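Local coordinates for carboxymuconolactone decarboxylase family protein (Methanocaldococcus jannaschii, PDB 3D7I), which probably acts as a peroxiredoxin-like oxidoreductase of the AhpD-like carboxymuconolactone decarboxylase family, possibly in oxygen detoxification, at residues 79-82 against 83-86. Sequence-based numbering, arbitrary orientation.
Sequences IADV and LRVV. With SO4 (sulfate ion), chain E.
The carboxylate of Asp-81 and the guanidinium of Arg-84, side by side and pointing the same way, turn their planes 83° apart; OD1 of Asp-81 approaches the guanidinium obliquely, while a sulfate sulfur lies in plane at its edge. The pair rides on helix 76-90 of the all-helical AhpD-like fold and illustrates how oppositely charged side chains three residues apart can turn to neighbouring subunits instead of forming a salt bridge. Asp-81 OD1 lies 4.4 Å from Arg-84 NE, well out of the guanidinium plane; no N-H points at it, and any attraction is probably one of charge at a distance. The strongest polar partners of both lie on a second subunit: backbone N-H groups of Lys-37, Thr-38 and Leu-39 grip the carboxylate, and Arg-84 NH2 donates to Thr-32 O. Four weak hydrogen bonds from NH1 and NH2 hold the sulfate, probably from the crystallisation liquor, which also meets Asp-21 N and Leu-22 N of a third subunit. The inward side is apolar: Ile-79 and Leu-83 pack against helices 92-104, 41-53 and 58-72. In the backbone, Leu-83 N donates a hydrogen bond to Ile-79 O at 2.9 Å. Arg-84 bends at chi3 (94°), its CD 3.6 Å from Asp-81 OD1.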
ATOM      1  N   ILE B  79      -7.714 -14.887  16.722  1.00 24.49           N
ATOM      2  CA  ILE B  79      -7.571 -13.647  15.946  1.00 23.04           C
ATOM      3  C   ILE B  79      -6.515 -12.710  16.548  1.00 21.63           C
ATOM      4  O   ILE B  79      -5.684 -12.151  15.831  1.00 21.32           O
ATOM      5  CB  ILE B  79      -8.936 -12.915  15.701  1.00 22.33           C
ATOM      6  CG1 ILE B  79      -9.900 -13.817  14.923  1.00 25.20           C
ATOM      7  CG2 ILE B  79      -8.716 -11.636  14.881  1.00 21.31           C
ATOM      8  CD1 ILE B  79     -11.311 -13.298  14.892  1.00 24.12           C
ATOM      9  N   ALA B  80      -6.487 -12.590  17.868  1.00 22.41           N
ATOM     10  CA  ALA B  80      -5.501 -11.756  18.507  1.00 20.30           C
ATOM     11  C   ALA B  80      -4.084 -12.233  18.186  1.00 21.42           C
ATOM     12  O   ALA B  80      -3.198 -11.429  17.954  1.00 20.43           O
ATOM     13  CB  ALA B  80      -5.735 -11.696  20.004  1.00 22.66           C
ATOM     14  N   ASP B  81      -3.880 -13.548  18.111  1.00 20.93           N
ATOM     15  CA  ASP B  81      -2.565 -14.080  17.728  1.00 20.26           C
ATOM     16  C   ASP B  81      -2.190 -13.744  16.289  1.00 22.81           C
ATOM     17  O   ASP B  81      -1.022 -13.534  15.988  1.00 22.27           O
ATOM     18  CB  ASP B  81      -2.498 -15.595  17.908  1.00 20.14           C
ATOM     19  CG  ASP B  81      -2.340 -16.037  19.365  1.00 23.19           C
ATOM     20  OD1 ASP B  81      -1.938 -15.239  20.249  1.00 25.42           O
ATOM     21  OD2 ASP B  81      -2.573 -17.237  19.595  1.00 28.27           O
ATOM     22  N   VAL B  82      -3.181 -13.703  15.392  1.00 21.25           N
ATOM     23  CA  VAL B  82      -2.967 -13.200  14.046  1.00 22.27           C
ATOM     24  C   VAL B  82      -2.510 -11.730  14.100  1.00 20.03           C
ATOM     25  O   VAL B  82      -1.535 -11.335  13.425  1.00 19.50           O
ATOM     26  CB  VAL B  82      -4.242 -13.339  13.178  1.00 20.90           C
ATOM     27  CG1 VAL B  82      -4.050 -12.685  11.806  1.00 22.88           C
ATOM     28  CG2 VAL B  82      -4.700 -14.836  13.072  1.00 20.83           C
ATOM     29  N   LEU B  83      -3.150 -10.942  14.958  1.00 20.16           N
ATOM     30  CA  LEU B  83      -2.864  -9.514  15.043  1.00 19.84           C
ATOM     31  C   LEU B  83      -1.461  -9.232  15.601  1.00 18.54           C
ATOM     32  O   LEU B  83      -0.832  -8.228  15.242  1.00 19.11           O
ATOM     33  CB  LEU B  83      -3.938  -8.806  15.837  1.00 20.98           C
ATOM     34  CG  LEU B  83      -5.345  -8.891  15.233  1.00 20.66           C
ATOM     35  CD1 LEU B  83      -6.291  -7.942  15.973  1.00 21.28           C
ATOM     36  CD2 LEU B  83      -5.329  -8.582  13.700  1.00 22.33           C
ATOM     37  N   ARG B  84      -0.931 -10.154  16.411  1.00 20.31           N
ATOM     38  CA  ARG B  84       0.467 -10.018  16.865  1.00 21.39           C
ATOM     39  C   ARG B  84       1.406  -9.973  15.663  1.00 20.18           C
ATOM     40  O   ARG B  84       2.308  -9.144  15.551  1.00 19.30           O
ATOM     41  CB  ARG B  84       0.828 -11.178  17.794  1.00 22.29           C
ATOM     42  CG  ARG B  84       0.076 -11.188  19.105  1.00 22.30           C
ATOM     43  CD  ARG B  84       0.277 -12.484  19.861  1.00 28.97           C
ATOM     44  NE  ARG B  84       1.352 -12.391  20.808  1.00 33.52           N
ATOM     45  CZ  ARG B  84       1.222 -12.120  22.108  1.00 23.68           C
ATOM     46  NH1 ARG B  84       0.061 -11.897  22.700  1.00 32.40           N
ATOM     47  NH2 ARG B  84       2.291 -12.071  22.825  1.00 24.82           N
ATOM     48  N   VAL B  85       1.134 -10.841  14.699  1.00 19.60           N
ATOM     49  CA  VAL B  85       1.899 -10.871  13.451  1.00 20.32           C
ATOM     50  C   VAL B  85       1.673  -9.623  12.599  1.00 20.03           C
ATOM     51  O   VAL B  85       2.613  -9.096  12.026  1.00 20.48           O
ATOM     52  CB  VAL B  85       1.607 -12.152  12.635  1.00 21.39           C
ATOM     53  CG1 VAL B  85       2.566 -12.250  11.404  1.00 22.27           C
ATOM     54  CG2 VAL B  85       1.760 -13.406  13.530  1.00 22.62           C
ATOM     55  N   VAL B  86       0.429  -9.131  12.522  1.00 19.59           N
ATOM     56  CA  VAL B  86       0.168  -7.839  11.885  1.00 19.33           C
ATOM     57  C   VAL B  86       1.024  -6.723  12.473  1.00 19.40           C
ATOM     58  O   VAL B  86       1.571  -5.931  11.729  1.00 20.61           O
ATOM     59  CB  VAL B  86      -1.337  -7.470  11.941  1.00 19.39           C
ATOM     60  CG1 VAL B  86      -1.601  -6.071  11.405  1.00 17.94           C
ATOM     61  CG2 VAL B  86      -2.139  -8.514  11.134  1.00 21.42           C
TER
HETATM   62  S   SO4 E 106       1.008 -11.781  26.439  1.00 37.84           S
HETATM   63  O1  SO4 E 106       1.113 -10.633  25.607  1.00 40.55           O
HETATM   64  O2  SO4 E 106       2.126 -12.671  26.146  1.00 52.87           O
HETATM   65  O3  SO4 E 106       1.040 -11.420  27.875  1.00 41.65           O
HETATM   66  O4  SO4 E 106      -0.272 -12.405  26.146  1.00 50.95           O